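AAC3-I (Uncultured bacterium, PDB 5HMN) probably acetylates an amino group of aminoglycoside antibiotics using acetyl-coenzyme A, as a GNAT-fold enzyme associated with antibiotic resistance. Local coordinates at residues T20-F25 / I65-A70; F54-A58 / K107-L111; R81-I86 / A117-Q123. All coordinates share one frame; numbering follows the deposited sequence.

Contact 1. Residues T20-F25 / I65-A70; sequences TLLATF and IVGGLA
L21, T24 and F25 carry a helix-on-sheet contact of the GNAT fold, in which helix 15-28 lies across strand 64-75, an inner strand of the central sheet. The short segments run almost at right angles (91°), and their axes come within 8.0 Å. G68 makes so close an approach possible, because it puts no side chain beneath L21. L21 CG lies anti to the backbone N (chi1 -178°), which brings CD1 down onto the strand, 3.6 Å from G68 CA. One turn on, the methyl CG2 of T24 rests over the backbone of G67, 4.1 Å from its CA. G67 also forms a classic beta bulge with V66, both facing A59 of the neighbouring strand. At the more exposed end, the branched I65 reaches up with two carbons: CG2 is 3.7 Å from T24 OG1, and CD1 is 3.9 Å from T20 CB. V66 and L69 point away from helix 15-28 and pack on I100 and L108 of helix 100-115, while A70 meets F77 of the second subunit. F25 is a flat residue set on edge: L21 CG sits 4.0 Å above one face, and the rim carbon CE1 meets G68 O in the ring plane at 3.6 Å.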
ATOM      1  N   THR C  20      18.039  14.128  -1.371  1.00 36.55           N
ATOM      2  CA  THR C  20      17.758  15.210  -2.300  1.00 31.49           C
ATOM      3  C   THR C  20      16.363  15.034  -2.892  1.00 30.57           C
ATOM      4  O   THR C  20      15.628  16.001  -3.086  1.00 34.97           O
ATOM      5  CB  THR C  20      18.805  15.263  -3.423  1.00 32.88           C
ATOM      6  OG1 THR C  20      20.112  15.393  -2.846  1.00 32.39           O
ATOM      7  CG2 THR C  20      18.543  16.444  -4.349  1.00 40.47           C
ATOM      8  N   LEU C  21      16.000  13.785  -3.160  1.00 29.84           N
ATOM      9  CA  LEU C  21      14.682  13.469  -3.692  1.00 27.61           C
ATOM     10  C   LEU C  21      13.590  13.892  -2.710  1.00 30.26           C
ATOM     11  O   LEU C  21      12.535  14.374  -3.118  1.00 33.03           O
ATOM     12  CB  LEU C  21      14.573  11.976  -4.008  1.00 31.88           C
ATOM     13  CG  LEU C  21      13.245  11.517  -4.612  1.00 34.37           C
ATOM     14  CD1 LEU C  21      12.917  12.352  -5.837  1.00 30.92           C
ATOM     15  CD2 LEU C  21      13.297  10.038  -4.961  1.00 41.33           C
ATOM     16  N   LEU C  22      13.859  13.727  -1.417  1.00 32.13           N
ATOM     17  CA  LEU C  22      12.923  14.163  -0.383  1.00 31.66           C
ATOM     18  C   LEU C  22      12.662  15.665  -0.474  1.00 28.23           C
ATOM     19  O   LEU C  22      11.540  16.117  -0.270  1.00 36.99           O
ATOM     20  CB  LEU C  22      13.448  13.802   1.006  1.00 33.75           C
ATOM     21  CG  LEU C  22      13.421  12.318   1.388  1.00 45.38           C
ATOM     22  CD1 LEU C  22      13.967  12.110   2.798  1.00 37.38           C
ATOM     23  CD2 LEU C  22      12.012  11.759   1.276  1.00 39.75           C
ATOM     24  N   ALA C  23      13.700  16.433  -0.794  1.00 36.20           N
ATOM     25  CA  ALA C  23      13.562  17.879  -0.965  1.00 45.40           C
ATOM     26  C   ALA C  23      12.723  18.216  -2.198  1.00 36.37           C
ATOM     27  O   ALA C  23      11.982  19.200  -2.209  1.00 44.39           O
ATOM     28  CB  ALA C  23      14.938  18.538  -1.061  1.00 38.49           C
ATOM     29  N   THR C  24      12.845  17.398  -3.237  1.00 35.81           N
ATOM     30  CA  THR C  24      12.024  17.550  -4.437  1.00 32.76           C
ATOM     31  C   THR C  24      10.548  17.291  -4.136  1.00 33.14           C
ATOM     32  O   THR C  24       9.668  18.018  -4.614  1.00 37.02           O
ATOM     33  CB  THR C  24      12.490  16.602  -5.552  1.00 42.34           C
ATOM     34  OG1 THR C  24      13.829  16.944  -5.928  1.00 45.01           O
ATOM     35  CG2 THR C  24      11.581  16.712  -6.774  1.00 37.96           C
ATOM     36  N   PHE C  25      10.283  16.250  -3.349  1.00 30.55           N
ATOM     37  CA  PHE C  25       8.926  15.942  -2.908  1.00 28.00           C
ATOM     38  C   PHE C  25       8.345  17.092  -2.087  1.00 36.15           C
ATOM     39  O   PHE C  25       7.212  17.518  -2.317  1.00 33.65           O
ATOM     40  CB  PHE C  25       8.901  14.651  -2.074  1.00 35.40           C
ATOM     41  CG  PHE C  25       8.989  13.388  -2.893  1.00 39.12           C
ATOM     42  CD1 PHE C  25       8.573  13.370  -4.212  1.00 46.86           C
ATOM     43  CD2 PHE C  25       9.484  12.217  -2.337  1.00 47.04           C
ATOM     44  CE1 PHE C  25       8.651  12.211  -4.965  1.00 35.43           C
ATOM     45  CE2 PHE C  25       9.566  11.053  -3.086  1.00 50.31           C
ATOM     46  CZ  PHE C  25       9.145  11.052  -4.403  1.00 31.85           C
ATOM     47  N   ILE C  65      18.516  16.238  -9.857  1.00 27.81           N
ATOM     48  CA  ILE C  65      17.248  15.554  -9.624  1.00 31.52           C
ATOM     49  C   ILE C  65      16.100  16.534  -9.833  1.00 32.52           C
ATOM     50  O   ILE C  65      16.034  17.569  -9.172  1.00 32.07           O
ATOM     51  CB  ILE C  65      17.180  14.957  -8.203  1.00 27.05           C
ATOM     52  CG1 ILE C  65      18.205  13.831  -8.062  1.00 25.84           C
ATOM     53  CG2 ILE C  65      15.769  14.447  -7.899  1.00 28.42           C
ATOM     54  CD1 ILE C  65      18.275  13.219  -6.676  1.00 35.23           C
ATOM     55  N   VAL C  66      15.210  16.215 -10.768  1.00 31.24           N
ATOM     56  CA  VAL C  66      14.091  17.097 -11.106  1.00 31.53           C
ATOM     57  C   VAL C  66      12.743  16.414 -10.865  1.00 39.40           C
ATOM     58  O   VAL C  66      11.683  17.008 -11.066  1.00 29.94           O
ATOM     59  CB  VAL C  66      14.170  17.554 -12.574  1.00 31.19           C
ATOM     60  CG1 VAL C  66      15.453  18.361 -12.811  1.00 37.75           C
ATOM     61  CG2 VAL C  66      14.111  16.356 -13.507  1.00 29.29           C
ATOM     62  N   GLY C  67      12.786  15.165 -10.429  1.00 30.21           N
ATOM     63  CA  GLY C  67      11.566  14.428 -10.153  1.00 25.11           C
ATOM     64  C   GLY C  67      11.862  13.061  -9.585  1.00 25.34           C
ATOM     65  O   GLY C  67      13.013  12.631  -9.553  1.00 25.73           O
ATOM     66  N   GLY C  68      10.818  12.356  -9.156  1.00 24.57           N
ATOM     67  CA  GLY C  68      11.008  11.031  -8.614  1.00 19.77           C
ATOM     68  C   GLY C  68       9.735  10.305  -8.230  1.00 24.16           C
ATOM     69  O   GLY C  68       8.638  10.868  -8.259  1.00 24.46           O
ATOM     70  N   LEU C  69       9.903   9.044  -7.848  1.00 25.84           N
ATOM     71  CA  LEU C  69       8.793   8.153  -7.557  1.00 25.49           C
ATOM     72  C   LEU C  69       9.175   7.188  -6.439  1.00 33.32           C
ATOM     73  O   LEU C  69      10.279   6.636  -6.438  1.00 34.18           O
ATOM     74  CB  LEU C  69       8.395   7.386  -8.828  1.00 29.65           C
ATOM     75  CG  LEU C  69       7.336   6.289  -8.783  1.00 42.12           C
ATOM     76  CD1 LEU C  69       6.586   6.261 -10.107  1.00 34.02           C
ATOM     77  CD2 LEU C  69       7.967   4.928  -8.504  1.00 32.74           C
ATOM     78  N   ALA C  70       8.266   7.005  -5.485  1.00 25.21           N
ATOM     79  CA  ALA C  70       8.428   5.999  -4.438  1.00 30.38           C
ATOM     80  C   ALA C  70       7.272   5.005  -4.502  1.00 34.28           C
ATOM     81  O   ALA C  70       6.106   5.405  -4.544  1.00 29.21           O
ATOM     82  CB  ALA C  70       8.494   6.653  -3.069  1.00 26.05           C
TER

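Contact 2. Residues F54-A58 / K107-L111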
ATOM      1  N   PHE C  54      10.497  -2.226  -1.540  1.00 36.53           N
ATOM      2  CA  PHE C  54      10.549  -0.777  -1.748  1.00 32.46           C
ATOM      3  C   PHE C  54      11.246  -0.415  -3.056  1.00 34.54           C
ATOM      4  O   PHE C  54      12.286  -0.979  -3.392  1.00 37.54           O
ATOM      5  CB  PHE C  54      11.249  -0.082  -0.575  1.00 37.84           C
ATOM      6  CG  PHE C  54      11.250   1.423  -0.680  1.00 34.66           C
ATOM      7  CD1 PHE C  54      10.078   2.141  -0.519  1.00 39.70           C
ATOM      8  CD2 PHE C  54      12.424   2.116  -0.944  1.00 40.06           C
ATOM      9  CE1 PHE C  54      10.068   3.525  -0.613  1.00 34.33           C
ATOM     10  CE2 PHE C  54      12.426   3.499  -1.039  1.00 35.61           C
ATOM     11  CZ  PHE C  54      11.244   4.207  -0.875  1.00 35.65           C
ATOM     12  N   ILE C  55      10.657   0.528  -3.791  1.00 33.66           N
ATOM     13  CA  ILE C  55      11.220   0.999  -5.052  1.00 32.36           C
ATOM     14  C   ILE C  55      11.286   2.526  -5.075  1.00 33.08           C
ATOM     15  O   ILE C  55      10.279   3.208  -4.876  1.00 30.31           O
ATOM     16  CB  ILE C  55      10.394   0.513  -6.266  1.00 43.76           C
ATOM     17  CG1 ILE C  55      10.368  -1.017  -6.325  1.00 44.19           C
ATOM     18  CG2 ILE C  55      10.954   1.088  -7.561  1.00 42.46           C
ATOM     19  CD1 ILE C  55       9.504  -1.576  -7.438  1.00 42.14           C
ATOM     20  N   ALA C  56      12.477   3.059  -5.317  1.00 31.02           N
ATOM     21  CA  ALA C  56      12.661   4.503  -5.414  1.00 30.13           C
ATOM     22  C   ALA C  56      13.287   4.871  -6.749  1.00 25.50           C
ATOM     23  O   ALA C  56      14.374   4.403  -7.076  1.00 27.03           O
ATOM     24  CB  ALA C  56      13.520   5.011  -4.266  1.00 31.60           C
ATOM     25  N   LEU C  57      12.593   5.699  -7.524  1.00 29.24           N
ATOM     26  CA  LEU C  57      13.097   6.139  -8.821  1.00 30.31           C
ATOM     27  C   LEU C  57      13.385   7.634  -8.801  1.00 36.34           C
ATOM     28  O   LEU C  57      12.632   8.414  -8.217  1.00 29.21           O
ATOM     29  CB  LEU C  57      12.094   5.823  -9.937  1.00 30.74           C
ATOM     30  CG  LEU C  57      11.631   4.374 -10.095  1.00 34.00           C
ATOM     31  CD1 LEU C  57      10.682   4.248 -11.277  1.00 30.10           C
ATOM     32  CD2 LEU C  57      12.820   3.442 -10.258  1.00 32.93           C
ATOM     33  N   ALA C  58      14.472   8.031  -9.451  1.00 26.77           N
ATOM     34  CA  ALA C  58      14.819   9.442  -9.556  1.00 28.33           C
ATOM     35  C   ALA C  58      15.025   9.845 -11.008  1.00 31.86           C
ATOM     36  O   ALA C  58      15.653   9.124 -11.779  1.00 33.41           O
ATOM     37  CB  ALA C  58      16.072   9.743  -8.742  1.00 31.47           C
ATOM     38  N   LYS C 107       9.250   3.486 -16.602  1.00 34.21           N
ATOM     39  CA  LYS C 107      10.349   2.775 -15.965  1.00 36.96           C
ATOM     40  C   LYS C 107       9.829   1.799 -14.917  1.00 29.24           C
ATOM     41  O   LYS C 107      10.345   0.690 -14.778  1.00 38.88           O
ATOM     42  CB  LYS C 107      11.321   3.762 -15.324  1.00 45.82           C
ATOM     43  CG  LYS C 107      12.401   3.124 -14.473  1.00 28.99           C
ATOM     44  CD  LYS C 107      13.428   2.412 -15.323  1.00 38.60           C
ATOM     45  CE  LYS C 107      14.576   1.907 -14.468  1.00 66.00           C
ATOM     46  NZ  LYS C 107      15.604   1.205 -15.285  1.00 79.53           N
ATOM     47  N   LEU C 108       8.805   2.217 -14.182  1.00 29.75           N
ATOM     48  CA  LEU C 108       8.227   1.371 -13.143  1.00 33.03           C
ATOM     49  C   LEU C 108       7.542   0.153 -13.762  1.00 32.72           C
ATOM     50  O   LEU C 108       7.528  -0.926 -13.171  1.00 42.86           O
ATOM     51  CB  LEU C 108       7.237   2.168 -12.293  1.00 30.39           C
ATOM     52  CG  LEU C 108       6.732   1.473 -11.026  1.00 27.65           C
ATOM     53  CD1 LEU C 108       7.896   1.153 -10.100  1.00 24.61           C
ATOM     54  CD2 LEU C 108       5.700   2.331 -10.316  1.00 33.17           C
ATOM     55  N   LYS C 109       6.983   0.334 -14.955  1.00 32.56           N
ATOM     56  CA  LYS C 109       6.352  -0.760 -15.690  1.00 38.71           C
ATOM     57  C   LYS C 109       7.353  -1.849 -16.056  1.00 42.59           C
ATOM     58  O   LYS C 109       7.121  -3.029 -15.796  1.00 36.68           O
ATOM     59  CB  LYS C 109       5.681  -0.240 -16.964  1.00 42.91           C
ATOM     60  CG  LYS C 109       4.416   0.569 -16.731  1.00 41.14           C
ATOM     61  CD  LYS C 109       3.785   0.965 -18.057  1.00 52.25           C
ATOM     62  CE  LYS C 109       2.484   1.720 -17.850  1.00 55.81           C
ATOM     63  NZ  LYS C 109       1.825   2.061 -19.141  1.00 66.41           N
ATOM     64  N   GLU C 110       8.468  -1.456 -16.670  1.00 44.77           N
ATOM     65  CA  GLU C 110       9.475  -2.432 -17.080  1.00 58.34           C
ATOM     66  C   GLU C 110      10.163  -3.048 -15.863  1.00 41.52           C
ATOM     67  O   GLU C 110      10.668  -4.166 -15.924  1.00 45.74           O
ATOM     68  CB  GLU C 110      10.502  -1.796 -18.021  1.00 45.59           C
ATOM     69  CG  GLU C 110      11.307  -0.671 -17.415  1.00 62.82           C
ATOM     70  CD  GLU C 110      12.283  -0.054 -18.402  1.00 79.74           C
ATOM     71  OE1 GLU C 110      11.835   0.436 -19.461  1.00 79.71           O
ATOM     72  OE2 GLU C 110      13.499  -0.064 -18.120  1.00 85.67           O
ATOM     73  N   LEU C 111      10.166  -2.322 -14.749  1.00 44.98           N
ATOM     74  CA  LEU C 111      10.657  -2.876 -13.493  1.00 42.42           C
ATOM     75  C   LEU C 111       9.650  -3.870 -12.925  1.00 47.36           C
ATOM     76  O   LEU C 111      10.024  -4.888 -12.341  1.00 46.45           O
ATOM     77  CB  LEU C 111      10.932  -1.769 -12.477  1.00 49.62           C
ATOM     78  CG  LEU C 111      12.252  -1.010 -12.611  1.00 50.31           C
ATOM     79  CD1 LEU C 111      12.346   0.060 -11.539  1.00 53.10           C
ATOM     80  CD2 LEU C 111      13.428  -1.965 -12.518  1.00 53.32           C
TER
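I55 is the first residue of strand 54-58 to reach helix 107-111. Branching at CB places its CG2 4.0 Å from L108 CD1, and the same methyl lies 4.3 Å from L111 CD1, so it meets two leucines on successive turns. A56 points away, as strand alternation demands, and its small side chain touches L49 of helix 42-49 on the other face of the sheet. L57 turns back to helix 107-111, and its forked end divides the work. CD1 lies 3.8 Å from K107 CG and 4.2 Å from L108 CB, while CD2 passes alongside L111 CD1 at 3.6 Å, the two side chains running antiparallel. K107 suits this border because its CB and CG pack against L57 CD1. A bend at chi2 (72°) then leads the chain away, and NZ makes a long salt bridge with E110 OE2 at 3.8 Å. No hydrogen bond crosses between the segments; aliphatic side chains make the contact. The segment axes run at 144°, closer to antiparallel than to perpendicular. A helix that follows strand 82-91 and lies along the sheet in this way, its start commonly facing the coenzyme's pyrophosphate in these enzymes, is typical of the GNAT acetyltransferase fold.

Contact 3. Residues R81-I86 / A117-Q123; sequences RSEIYI and AYVIFVQ
Strands 82-86 and 119-123 run parallel, with I84 N bonded to V119 O (3.1 Å) and F121 gripped by both backbone groups, its N giving to I84 O (2.9 Å) and its O receiving I86 N. They are the two strands of a beta-alpha-beta crossover through helix 100-115 in the GNAT fold. At the start of the pair Y118 N bonds to S82 O, and the Y118 ring folds back to run alongside the E83 side chain. Its hydroxyl donates to E83 OE2 at 2.9 Å, from above the carboxylate plane (37° out of it). K76 makes a long, weak ion pair with that carboxylate, and Y87 OH of the second subunit a weak hydrogen bond. The methylenes of R81 cross the same ring obliquely, CD being 3.6 Å from Y118 CE2, while its guanidinium forms a salt bridge with E78. On the face of the sheet that carries E83, Y85 and F121, the last two form a near-parallel pair (20°) so displaced, with centroids 5.0 Å apart, that the rings scarcely overlap and meet at Y85 CD1 and F121 CE1. A chi1 of 70° swings the F121 ring over Y85 CA; H148 of the second subunit meets this ring too. The opposite face is aliphatic, as befits residues under L108: I86 CG1 touches I120 CG2 at 3.8 Å. V122 and Q123 touch coenzyme A. Here the strands part, as their counterparts do in the GNAT family, and water 1 bridges them, accepting from Q123 N (2.9 Å) and donating to I86 O (2.6 Å).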
ATOM      1  N   ARG C  81       0.949 -13.681  -7.034  1.00 54.46           N
ATOM      2  CA  ARG C  81       1.054 -12.506  -7.884  1.00 50.13           C
ATOM      3  C   ARG C  81       1.420 -11.300  -7.034  1.00 46.62           C
ATOM      4  O   ARG C  81       1.368 -11.361  -5.807  1.00 43.68           O
ATOM      5  CB  ARG C  81      -0.257 -12.256  -8.627  1.00 46.21           C
ATOM      6  CG  ARG C  81      -1.406 -11.865  -7.719  1.00 45.61           C
ATOM      7  CD  ARG C  81      -2.741 -11.920  -8.441  1.00 50.26           C
ATOM      8  NE  ARG C  81      -3.828 -11.442  -7.593  1.00 50.98           N
ATOM      9  CZ  ARG C  81      -5.116 -11.569  -7.886  1.00 64.26           C
ATOM     10  NH1 ARG C  81      -5.483 -12.166  -9.009  1.00 83.35           N
ATOM     11  NH2 ARG C  81      -6.037 -11.103  -7.053  1.00 58.52           N
ATOM     12  N   SER C  82       1.790 -10.204  -7.680  1.00 42.59           N
ATOM     13  CA  SER C  82       2.144  -9.003  -6.943  1.00 43.90           C
ATOM     14  C   SER C  82       1.659  -7.752  -7.661  1.00 42.75           C
ATOM     15  O   SER C  82       1.497  -7.740  -8.882  1.00 45.75           O
ATOM     16  CB  SER C  82       3.659  -8.937  -6.720  1.00 40.92           C
ATOM     17  OG  SER C  82       4.358  -8.789  -7.943  1.00 51.33           O
ATOM     18  N   GLU C  83       1.412  -6.702  -6.888  1.00 30.86           N
ATOM     19  CA  GLU C  83       1.062  -5.401  -7.435  1.00 33.41           C
ATOM     20  C   GLU C  83       1.987  -4.333  -6.874  1.00 37.69           C
ATOM     21  O   GLU C  83       2.470  -4.453  -5.746  1.00 38.05           O
ATOM     22  CB  GLU C  83      -0.384  -5.035  -7.109  1.00 35.14           C
ATOM     23  CG  GLU C  83      -1.312  -6.212  -6.936  1.00 45.57           C
ATOM     24  CD  GLU C  83      -2.642  -5.797  -6.340  1.00 60.66           C
ATOM     25  OE1 GLU C  83      -2.717  -4.696  -5.755  1.00 58.22           O
ATOM     26  OE2 GLU C  83      -3.613  -6.573  -6.456  1.00 56.04           O
ATOM     27  N   ILE C  84       2.217  -3.288  -7.659  1.00 32.19           N
ATOM     28  CA  ILE C  84       3.077  -2.194  -7.223  1.00 27.20           C
ATOM     29  C   ILE C  84       2.225  -0.976  -6.882  1.00 32.87           C
ATOM     30  O   ILE C  84       1.444  -0.492  -7.702  1.00 34.27           O
ATOM     31  CB  ILE C  84       4.122  -1.828  -8.291  1.00 30.23           C
ATOM     32  CG1 ILE C  84       5.004  -3.036  -8.607  1.00 38.37           C
ATOM     33  CG2 ILE C  84       4.978  -0.656  -7.828  1.00 30.17           C
ATOM     34  CD1 ILE C  84       6.047  -2.759  -9.663  1.00 55.11           C
ATOM     35  N   TYR C  85       2.364  -0.507  -5.650  1.00 24.74           N
ATOM     36  CA  TYR C  85       1.637   0.666  -5.193  1.00 30.35           C
ATOM     37  C   TYR C  85       2.515   1.913  -5.261  1.00 29.37           C
ATOM     38  O   TYR C  85       3.486   2.040  -4.521  1.00 26.91           O
ATOM     39  CB  TYR C  85       1.128   0.439  -3.767  1.00 29.94           C
ATOM     40  CG  TYR C  85       0.431   1.627  -3.145  1.00 36.60           C
ATOM     41  CD1 TYR C  85      -0.531   2.342  -3.845  1.00 43.57           C
ATOM     42  CD2 TYR C  85       0.715   2.014  -1.846  1.00 45.56           C
ATOM     43  CE1 TYR C  85      -1.176   3.421  -3.272  1.00 45.80           C
ATOM     44  CE2 TYR C  85       0.076   3.090  -1.264  1.00 50.09           C
ATOM     45  CZ  TYR C  85      -0.869   3.792  -1.982  1.00 60.54           C
ATOM     46  OH  TYR C  85      -1.514   4.867  -1.407  1.00 53.60           O
ATOM     47  N   ILE C  86       2.173   2.829  -6.158  1.00 29.20           N
ATOM     48  CA  ILE C  86       2.823   4.132  -6.187  1.00 32.42           C
ATOM     49  C   ILE C  86       2.367   4.961  -4.991  1.00 32.78           C
ATOM     50  O   ILE C  86       1.192   5.322  -4.883  1.00 31.76           O
ATOM     51  CB  ILE C  86       2.516   4.896  -7.487  1.00 26.95           C
ATOM     52  CG1 ILE C  86       3.020   4.106  -8.697  1.00 31.75           C
ATOM     53  CG2 ILE C  86       3.148   6.275  -7.450  1.00 31.15           C
ATOM     54  CD1 ILE C  86       2.807   4.814 -10.032  1.00 34.18           C
ATOM     55  N   ALA C 117       5.088  -8.510 -11.484  1.00 40.00           N
ATOM     56  CA  ALA C 117       3.882  -7.793 -11.081  1.00 39.51           C
ATOM     57  C   ALA C 117       2.925  -7.682 -12.259  1.00 41.47           C
ATOM     58  O   ALA C 117       3.358  -7.491 -13.394  1.00 50.96           O
ATOM     59  CB  ALA C 117       4.233  -6.418 -10.547  1.00 48.30           C
ATOM     60  N   TYR C 118       1.627  -7.802 -11.993  1.00 42.03           N
ATOM     61  CA  TYR C 118       0.641  -7.810 -13.068  1.00 47.86           C
ATOM     62  C   TYR C 118      -0.069  -6.466 -13.194  1.00 44.63           C
ATOM     63  O   TYR C 118      -0.768  -6.221 -14.176  1.00 51.97           O
ATOM     64  CB  TYR C 118      -0.384  -8.934 -12.857  1.00 56.61           C
ATOM     65  CG  TYR C 118      -1.434  -8.642 -11.805  1.00 50.07           C
ATOM     66  CD1 TYR C 118      -2.698  -8.189 -12.164  1.00 58.15           C
ATOM     67  CD2 TYR C 118      -1.166  -8.829 -10.456  1.00 45.05           C
ATOM     68  CE1 TYR C 118      -3.663  -7.922 -11.205  1.00 52.01           C
ATOM     69  CE2 TYR C 118      -2.121  -8.565  -9.492  1.00 48.80           C
ATOM     70  CZ  TYR C 118      -3.365  -8.111  -9.873  1.00 47.09           C
ATOM     71  OH  TYR C 118      -4.312  -7.845  -8.916  1.00 47.10           O
ATOM     72  N   VAL C 119       0.119  -5.590 -12.210  1.00 36.60           N
ATOM     73  CA  VAL C 119      -0.550  -4.293 -12.237  1.00 30.23           C
ATOM     74  C   VAL C 119       0.139  -3.267 -11.334  1.00 38.93           C
ATOM     75  O   VAL C 119       0.778  -3.606 -10.336  1.00 30.79           O
ATOM     76  CB  VAL C 119      -2.048  -4.429 -11.831  1.00 37.41           C
ATOM     77  CG1 VAL C 119      -2.182  -4.709 -10.346  1.00 35.59           C
ATOM     78  CG2 VAL C 119      -2.847  -3.190 -12.225  1.00 37.70           C
ATOM     79  N   ILE C 120       0.029  -2.004 -11.723  1.00 33.72           N
ATOM     80  CA  ILE C 120       0.476  -0.900 -10.895  1.00 28.51           C
ATOM     81  C   ILE C 120      -0.737  -0.054 -10.540  1.00 34.92           C
ATOM     82  O   ILE C 120      -1.547   0.263 -11.409  1.00 35.54           O
ATOM     83  CB  ILE C 120       1.533  -0.043 -11.620  1.00 35.92           C
ATOM     84  CG1 ILE C 120       2.775  -0.882 -11.928  1.00 28.10           C
ATOM     85  CG2 ILE C 120       1.895   1.181 -10.787  1.00 36.95           C
ATOM     86  CD1 ILE C 120       3.803  -0.156 -12.792  1.00 40.48           C
ATOM     87  N   PHE C 121      -0.887   0.300  -9.268  1.00 32.74           N
ATOM     88  CA  PHE C 121      -2.005   1.158  -8.895  1.00 31.43           C
ATOM     89  C   PHE C 121      -1.551   2.338  -8.042  1.00 34.73           C
ATOM     90  O   PHE C 121      -0.492   2.310  -7.405  1.00 33.08           O
ATOM     91  CB  PHE C 121      -3.106   0.351  -8.191  1.00 37.65           C
ATOM     92  CG  PHE C 121      -2.734  -0.142  -6.820  1.00 39.61           C
ATOM     93  CD1 PHE C 121      -3.184   0.518  -5.689  1.00 51.04           C
ATOM     94  CD2 PHE C 121      -1.951  -1.272  -6.661  1.00 50.43           C
ATOM     95  CE1 PHE C 121      -2.854   0.066  -4.422  1.00 52.45           C
ATOM     96  CE2 PHE C 121      -1.612  -1.728  -5.398  1.00 54.89           C
ATOM     97  CZ  PHE C 121      -2.067  -1.057  -4.276  1.00 37.70           C
ATOM     98  N   VAL C 122      -2.347   3.396  -8.072  1.00 33.31           N
ATOM     99  CA  VAL C 122      -2.006   4.627  -7.380  1.00 36.42           C
ATOM    100  C   VAL C 122      -3.280   5.393  -7.038  1.00 42.56           C
ATOM    101  O   VAL C 122      -4.209   5.465  -7.844  1.00 43.89           O
ATOM    102  CB  VAL C 122      -1.055   5.515  -8.226  1.00 39.15           C
ATOM    103  CG1 VAL C 122      -1.650   5.791  -9.601  1.00 44.77           C
ATOM    104  CG2 VAL C 122      -0.737   6.818  -7.508  1.00 45.77           C
ATOM    105  N   GLN C 123      -3.335   5.928  -5.825  1.00 41.33           N
ATOM    106  CA  GLN C 123      -4.459   6.751  -5.409  1.00 48.29           C
ATOM    107  C   GLN C 123      -4.219   8.195  -5.814  1.00 55.44           C
ATOM    108  O   GLN C 123      -3.143   8.744  -5.591  1.00 51.92           O
ATOM    109  CB  GLN C 123      -4.680   6.666  -3.899  1.00 53.77           C
ATOM    110  CG  GLN C 123      -5.025   5.287  -3.379  1.00 60.85           C
ATOM    111  CD  GLN C 123      -5.437   5.314  -1.919  1.00 90.95           C
ATOM    112  OE1 GLN C 123      -5.970   6.313  -1.433  1.00 83.02           O
ATOM    113  NE2 GLN C 123      -5.184   4.219  -1.209  1.00 97.05           N
TER
HETATM  114  O   HOH W   1      -0.966   6.572  -4.206  1.00 37.54           O

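Contacts 1 and 2 bury opposite faces of the same sheet: helix 15-28 covers one and helix 100-115 the other. They meet through neighbouring strands, where L57 N probably bonds to L69 O. All three contacts are largely buried, contact 1 opening to solvent at T20 and contact 3, on the outer strand, at Y118. The first two rest on van der Waals packing, against glycine backbone or between aliphatic side chains. Contact 3 is knit by backbone hydrogen bonds, and its residues 120-123 pair antiparallel with the second subunit, whose H148 meets F121 and whose Y87 bonds weakly to E83. L108 ties contact 2 to I84, I86 and I120 of contact 3 and to L69 of contact 1.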